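Local coordinates for protein acyl-coenzyme A oxidase acox-1.2 (Caenorhabditis elegans, PDB 5K3J) that catalyses the FAD-dependent first oxidation step in peroxisomal beta-oxidation of ascaroside pheromone side chains, desaturating CoA-linked ascarosides with a five-carbon omega side chain, at residues D47-I52 and R101-Y106; K82-L87 and L97-E102. All coordinates share one frame; numbering follows the deposited sequence.

Interaction 1 of 2, residues D47-I52 and R101-Y106; sequences DAVSKI and REVIGY
The backbones of 47-52 and 101-106 approach each other most closely at Val49 and Val103, whose CA atoms lie 7.8 Å apart, and no hydrogen bond joins the two segments. This is helix-to-helix packing within the N-terminal region of the acyl-CoA oxidase family: the C-terminal part of helix 36-49 rests against that of helix 93-103. Beyond the meeting point the first chain bends away in a type I beta turn from Val49 to Ile52, whose N bonds to Val49 O at 2.9 Å. Val49 carries its side of the contact. Its CG1, placed anti to the backbone N (chi1 161°), reaches both partners, while CG2 also touches Val103 CG2. The two valine side chains run at a slant to each other, with Val103 CG2 set against both methyls of Val49. Glu102 enters from the opposite direction, an extended chain whose two carboxylate oxygens have different partners. OE2 is gripped by hydrogen bonds to Ser611 OG and Thr46 OG1, which help fix the buried carboxylate. Leu55 and Met613 also pack on Val49. The other carboxylate oxygen, Glu102 OE1, makes van der Waals contact with the valine, 3.9 Å from Val49 CG1.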
loop_
_atom_site.group_PDB
_atom_site.type_symbol
_atom_site.label_atom_id
_atom_site.label_comp_id
_atom_site.label_asym_id
_atom_site.label_seq_id
_atom_site.Cartn_x
_atom_site.Cartn_y
_atom_site.Cartn_z
ATOM N N ASP A 47 -17.181 -15.944 -22.779
ATOM C CA ASP A 47 -18.177 -16.992 -22.949
ATOM C C ASP A 47 -17.530 -18.283 -23.427
ATOM O O ASP A 47 -17.797 -19.359 -22.895
ATOM C CB ASP A 47 -19.253 -16.550 -23.941
ATOM C CG ASP A 47 -20.348 -17.584 -24.106
ATOM O OD1 ASP A 47 -20.538 -18.404 -23.181
ATOM O OD2 ASP A 47 -21.023 -17.573 -25.157
ATOM N N ALA A 48 -16.683 -18.156 -24.442
ATOM C CA ALA A 48 -16.002 -19.297 -25.036
ATOM C C ALA A 48 -15.002 -19.900 -24.059
ATOM O O ALA A 48 -14.761 -21.107 -24.073
ATOM C CB ALA A 48 -15.304 -18.892 -26.321
ATOM N N VAL A 49 -14.418 -19.053 -23.219
ATOM C CA VAL A 49 -13.493 -19.512 -22.194
ATOM C C VAL A 49 -14.241 -20.312 -21.130
ATOM O O VAL A 49 -13.780 -21.367 -20.696
ATOM C CB VAL A 49 -12.738 -18.328 -21.545
ATOM C CG1 VAL A 49 -12.157 -18.739 -20.211
ATOM C CG2 VAL A 49 -11.634 -17.831 -22.469
ATOM N N SER A 50 -15.414 -19.821 -20.742
ATOM C CA SER A 50 -16.219 -20.466 -19.705
ATOM C C SER A 50 -16.649 -21.897 -20.044
ATOM O O SER A 50 -17.082 -22.640 -19.162
ATOM C CB SER A 50 -17.464 -19.625 -19.408
ATOM O OG SER A 50 -18.255 -19.459 -20.569
ATOM N N LYS A 51 -16.534 -22.281 -21.310
ATOM C CA LYS A 51 -16.939 -23.618 -21.740
ATOM C C LYS A 51 -15.793 -24.613 -21.570
ATOM O O LYS A 51 -16.001 -25.826 -21.589
ATOM C CB LYS A 51 -17.409 -23.596 -23.198
ATOM C CG LYS A 51 -16.330 -23.994 -24.193
ATOM C CD LYS A 51 -16.560 -23.419 -25.580
ATOM C CE LYS A 51 -15.422 -23.824 -26.506
ATOM N NZ LYS A 51 -15.379 -23.013 -27.751
ATOM N N ILE A 52 -14.586 -24.083 -21.402
ATOM C CA ILE A 52 -13.384 -24.899 -21.282
ATOM C C ILE A 52 -12.961 -25.031 -19.821
ATOM O O ILE A 52 -12.445 -24.083 -19.227
ATOM C CB ILE A 52 -12.223 -24.307 -22.104
ATOM C CG1 ILE A 52 -12.710 -23.930 -23.507
ATOM C CG2 ILE A 52 -11.050 -25.280 -22.158
ATOM C CD1 ILE A 52 -11.917 -22.814 -24.152
ATOM N N ARG A 101 -5.465 -11.551 -19.148
ATOM C CA ARG A 101 -5.874 -10.894 -17.907
ATOM C C ARG A 101 -6.994 -11.673 -17.231
ATOM O O ARG A 101 -7.116 -11.658 -16.008
ATOM C CB ARG A 101 -6.334 -9.456 -18.155
ATOM C CG ARG A 101 -5.219 -8.430 -18.331
ATOM C CD ARG A 101 -5.812 -7.055 -18.616
ATOM N NE ARG A 101 -4.804 -6.035 -18.887
ATOM C CZ ARG A 101 -5.021 -4.976 -19.658
ATOM N NH1 ARG A 101 -6.204 -4.820 -20.240
ATOM N NH2 ARG A 101 -4.062 -4.082 -19.862
ATOM N N GLU A 102 -7.814 -12.348 -18.032
ATOM C CA GLU A 102 -8.914 -13.129 -17.488
ATOM C C GLU A 102 -8.495 -14.542 -17.126
ATOM O O GLU A 102 -8.620 -14.949 -15.974
ATOM C CB GLU A 102 -10.086 -13.184 -18.468
ATOM C CG GLU A 102 -11.187 -14.133 -18.008
ATOM C CD GLU A 102 -12.461 -13.992 -18.819
ATOM O OE1 GLU A 102 -12.845 -14.962 -19.508
ATOM O OE2 GLU A 102 -13.087 -12.912 -18.763
ATOM N N VAL A 103 -8.008 -15.293 -18.108
ATOM C CA VAL A 103 -7.638 -16.689 -17.882
ATOM C C VAL A 103 -6.441 -16.809 -16.939
ATOM O O VAL A 103 -6.535 -17.435 -15.882
ATOM C CB VAL A 103 -7.305 -17.412 -19.196
ATOM C CG1 VAL A 103 -6.869 -18.840 -18.917
ATOM C CG2 VAL A 103 -8.503 -17.394 -20.118
ATOM N N ILE A 104 -5.317 -16.203 -17.311
ATOM C CA ILE A 104 -4.118 -16.288 -16.480
ATOM C C ILE A 104 -4.218 -15.432 -15.218
ATOM O O ILE A 104 -4.167 -15.945 -14.099
ATOM C CB ILE A 104 -2.853 -15.873 -17.261
ATOM C CG1 ILE A 104 -2.719 -16.689 -18.551
ATOM C CG2 ILE A 104 -1.610 -16.073 -16.408
ATOM C CD1 ILE A 104 -2.416 -18.166 -18.336
ATOM N N GLY A 105 -4.351 -14.124 -15.400
ATOM C CA GLY A 105 -4.401 -13.214 -14.274
ATOM C C GLY A 105 -3.219 -12.267 -14.263
ATOM O O GLY A 105 -2.498 -12.135 -15.257
ATOM N N TYR A 106 -3.009 -11.619 -13.125
ATOM C CA TYR A 106 -1.996 -10.585 -13.027
ATOM C C TYR A 106 -0.715 -11.062 -12.349
ATOM O O TYR A 106 0.316 -10.397 -12.440
ATOM C CB TYR A 106 -2.547 -9.387 -12.261
ATOM C CG TYR A 106 -3.897 -8.892 -12.723
ATOM C CD1 TYR A 106 -4.256 -8.900 -14.068
ATOM C CD2 TYR A 106 -4.816 -8.408 -11.804
ATOM C CE1 TYR A 106 -5.497 -8.438 -14.476
ATOM C CE2 TYR A 106 -6.050 -7.948 -12.202
ATOM C CZ TYR A 106 -6.386 -7.964 -13.540
ATOM O OH TYR A 106 -7.615 -7.507 -13.954
#

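Interaction 2 of 2, residues K82-L87 and L97-E102; sequences KYLNQL and LHLHRE
Leu84 lays its CD1 methyl over CD2 of Leu99, the two carbons 3.6 Å apart, with the side chains slanting across one another. In both leucines CG stands anti to the backbone N (chi1 -170° in Leu84, -177° in Leu99). For Leu99 this carries the branched end out from helix 93-103 towards the other segment; for Leu84, whose CB does not itself point at the partner, the bend further along the chain brings CD1 across. The second methyl of Leu99 is used as well: CD1 faces CD1 of Leu87 at 4.2 Å, so the fork of Leu99 divides its contacts between two leucines. They lie three residues apart, on the same side of the short helix 84-87, where Leu87 N bonds to Tyr83 O. Helix 84-87 packs back on helix 93-103, the next helix in the chain, within the all-helical N-terminal region of the acyl-CoA oxidase family. The backbones stay well separated, Leu87 CA being 8.4 Å from Leu99 CA, and apolar side chains fill the distance between them, without any hydrogen bond across. Ile45 and Val49 of helix 36-49 and Leu80 of helix 66-82 also press on Leu99, which makes it a meeting point for several helices. His100 adds a smaller contact at the flank of Leu84. Its ring is tethered through a hydrogen bond between ND1 and Ser96 O, one turn earlier in the same helix, while its neighbouring ring carbon CE1 approaches Leu84 CD1 obliquely at 4.4 Å.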
loop_
_atom_site.group_PDB
_atom_site.type_symbol
_atom_site.label_atom_id
_atom_site.label_comp_id
_atom_site.label_asym_id
_atom_site.label_seq_id
_atom_site.Cartn_x
_atom_site.Cartn_y
_atom_site.Cartn_z
ATOM N N LYS A 82 -2.486 -23.475 -26.466
ATOM C CA LYS A 82 -3.135 -24.430 -27.358
ATOM C C LYS A 82 -4.467 -23.883 -27.863
ATOM O O LYS A 82 -4.749 -23.915 -29.061
ATOM C CB LYS A 82 -3.348 -25.768 -26.650
ATOM C CG LYS A 82 -4.595 -26.512 -27.099
ATOM C CD LYS A 82 -4.856 -27.749 -26.263
ATOM C CE LYS A 82 -6.321 -28.143 -26.345
ATOM N NZ LYS A 82 -6.858 -28.030 -27.731
ATOM N N TYR A 83 -5.280 -23.373 -26.943
ATOM C CA TYR A 83 -6.590 -22.836 -27.291
ATOM C C TYR A 83 -6.510 -21.424 -27.875
ATOM O O TYR A 83 -7.540 -20.818 -28.168
ATOM C CB TYR A 83 -7.510 -22.822 -26.066
ATOM C CG TYR A 83 -8.025 -24.182 -25.636
ATOM C CD1 TYR A 83 -8.997 -24.845 -26.376
ATOM C CD2 TYR A 83 -7.560 -24.790 -24.476
ATOM C CE1 TYR A 83 -9.478 -26.083 -25.984
ATOM C CE2 TYR A 83 -8.036 -26.027 -24.073
ATOM C CZ TYR A 83 -8.995 -26.668 -24.832
ATOM O OH TYR A 83 -9.470 -27.897 -24.439
ATOM N N LEU A 84 -5.297 -20.906 -28.054
ATOM C CA LEU A 84 -5.122 -19.505 -28.441
ATOM C C LEU A 84 -5.708 -19.182 -29.819
ATOM O O LEU A 84 -6.352 -18.147 -29.991
ATOM C CB LEU A 84 -3.640 -19.118 -28.413
ATOM C CG LEU A 84 -3.355 -17.622 -28.573
ATOM C CD1 LEU A 84 -4.050 -16.840 -27.481
ATOM C CD2 LEU A 84 -1.861 -17.325 -28.566
ATOM N N ASN A 85 -5.488 -20.061 -30.793
ATOM C CA ASN A 85 -5.943 -19.811 -32.161
ATOM C C ASN A 85 -7.437 -20.038 -32.349
ATOM O O ASN A 85 -8.026 -19.587 -33.333
ATOM C CB ASN A 85 -5.166 -20.683 -33.144
ATOM C CG ASN A 85 -3.976 -19.963 -33.738
ATOM O OD1 ASN A 85 -3.744 -18.788 -33.452
ATOM N ND2 ASN A 85 -3.209 -20.664 -34.565
ATOM N N GLN A 86 -8.045 -20.747 -31.407
ATOM C CA GLN A 86 -9.486 -20.943 -31.427
ATOM C C GLN A 86 -10.190 -19.681 -30.946
ATOM O O GLN A 86 -11.146 -19.202 -31.559
ATOM C CB GLN A 86 -9.898 -22.111 -30.534
ATOM C CG GLN A 86 -9.266 -23.444 -30.847
ATOM C CD GLN A 86 -9.909 -24.557 -30.044
ATOM O OE1 GLN A 86 -11.055 -24.440 -29.602
ATOM N NE2 GLN A 86 -9.171 -25.640 -29.843
ATOM N N LEU A 87 -9.686 -19.146 -29.839
ATOM C CA LEU A 87 -10.392 -18.135 -29.065
ATOM C C LEU A 87 -10.203 -16.708 -29.567
ATOM O O LEU A 87 -11.124 -15.895 -29.474
ATOM C CB LEU A 87 -9.956 -18.223 -27.600
ATOM C CG LEU A 87 -10.275 -19.547 -26.898
ATOM C CD1 LEU A 87 -9.461 -19.720 -25.617
ATOM C CD2 LEU A 87 -11.765 -19.651 -26.606
ATOM N N LEU A 97 -4.673 -9.454 -24.539
ATOM C CA LEU A 97 -4.640 -8.894 -23.197
ATOM C C LEU A 97 -5.882 -9.266 -22.400
ATOM O O LEU A 97 -5.787 -9.563 -21.212
ATOM C CB LEU A 97 -4.489 -7.375 -23.248
ATOM C CG LEU A 97 -3.089 -6.849 -23.577
ATOM C CD1 LEU A 97 -3.001 -5.348 -23.316
ATOM C CD2 LEU A 97 -2.006 -7.608 -22.807
ATOM N N HIS A 98 -7.044 -9.249 -23.046
ATOM C CA HIS A 98 -8.274 -9.643 -22.367
ATOM C C HIS A 98 -8.221 -11.116 -21.989
ATOM O O HIS A 98 -8.580 -11.495 -20.875
ATOM C CB HIS A 98 -9.503 -9.385 -23.236
ATOM C CG HIS A 98 -10.761 -9.975 -22.677
ATOM N ND1 HIS A 98 -11.505 -9.355 -21.694
ATOM C CD2 HIS A 98 -11.393 -11.142 -22.945
ATOM C CE1 HIS A 98 -12.546 -10.107 -21.392
ATOM N NE2 HIS A 98 -12.504 -11.198 -22.136
ATOM N N LEU A 99 -7.764 -11.942 -22.925
ATOM C CA LEU A 99 -7.708 -13.381 -22.711
ATOM C C LEU A 99 -6.767 -13.755 -21.566
ATOM O O LEU A 99 -7.083 -14.622 -20.753
ATOM C CB LEU A 99 -7.281 -14.089 -23.996
ATOM C CG LEU A 99 -7.248 -15.611 -23.912
ATOM C CD1 LEU A 99 -8.628 -16.131 -23.586
ATOM C CD2 LEU A 99 -6.736 -16.219 -25.207
ATOM N N HIS A 100 -5.617 -13.091 -21.495
ATOM C CA HIS A 100 -4.623 -13.415 -20.481
ATOM C C HIS A 100 -4.964 -12.785 -19.132
ATOM O O HIS A 100 -4.782 -13.415 -18.091
ATOM C CB HIS A 100 -3.232 -12.978 -20.943
ATOM C CG HIS A 100 -2.660 -13.844 -22.021
ATOM N ND1 HIS A 100 -2.976 -13.685 -23.355
ATOM C CD2 HIS A 100 -1.805 -14.892 -21.963
ATOM C CE1 HIS A 100 -2.335 -14.592 -24.069
ATOM N NE2 HIS A 100 -1.615 -15.337 -23.248
ATOM N N ARG A 101 -5.465 -11.551 -19.148
ATOM C CA ARG A 101 -5.874 -10.894 -17.907
ATOM C C ARG A 101 -6.994 -11.673 -17.231
ATOM O O ARG A 101 -7.116 -11.658 -16.008
ATOM C CB ARG A 101 -6.334 -9.456 -18.155
ATOM C CG ARG A 101 -5.219 -8.430 -18.331
ATOM C CD ARG A 101 -5.812 -7.055 -18.616
ATOM N NE ARG A 101 -4.804 -6.035 -18.887
ATOM C CZ ARG A 101 -5.021 -4.976 -19.658
ATOM N NH1 ARG A 101 -6.204 -4.820 -20.240
ATOM N NH2 ARG A 101 -4.062 -4.082 -19.862
ATOM N N GLU A 102 -7.814 -12.348 -18.032
ATOM C CA GLU A 102 -8.914 -13.129 -17.488
ATOM C C GLU A 102 -8.495 -14.542 -17.126
ATOM O O GLU A 102 -8.620 -14.949 -15.974
ATOM C CB GLU A 102 -10.086 -13.184 -18.468
ATOM C CG GLU A 102 -11.187 -14.133 -18.008
ATOM C CD GLU A 102 -12.461 -13.992 -18.819
ATOM O OE1 GLU A 102 -12.845 -14.962 -19.508
ATOM O OE2 GLU A 102 -13.087 -12.912 -18.763
#

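Overall arrangement
Interactions 1 and 2 have centres about 7 Å apart and share helix 93-103, with Arg101 and Glu102 belonging to both. Their apolar surfaces are continuous: Val49 CG2 touches Leu99 CD1 at 3.6 Å, and Ala48 CB meets Leu87 CD2 at the same distance. Helix 93-103 is thus packed by helix 36-49 and by the short helix 84-87. At the end of the shared helix, Gly105 N probably donates a hydrogen bond to His100 O (2.8 Å). Neither contact reaches the ascaroside-CoA. The side chain of His100 is about 8 Å from this ligand. The side chain of Glu102 is about 14 Å from a bound ascaroside-CoA. Arg101, in touch with neither partner segment, packs on Glu299, which is important for substrate binding and specificity.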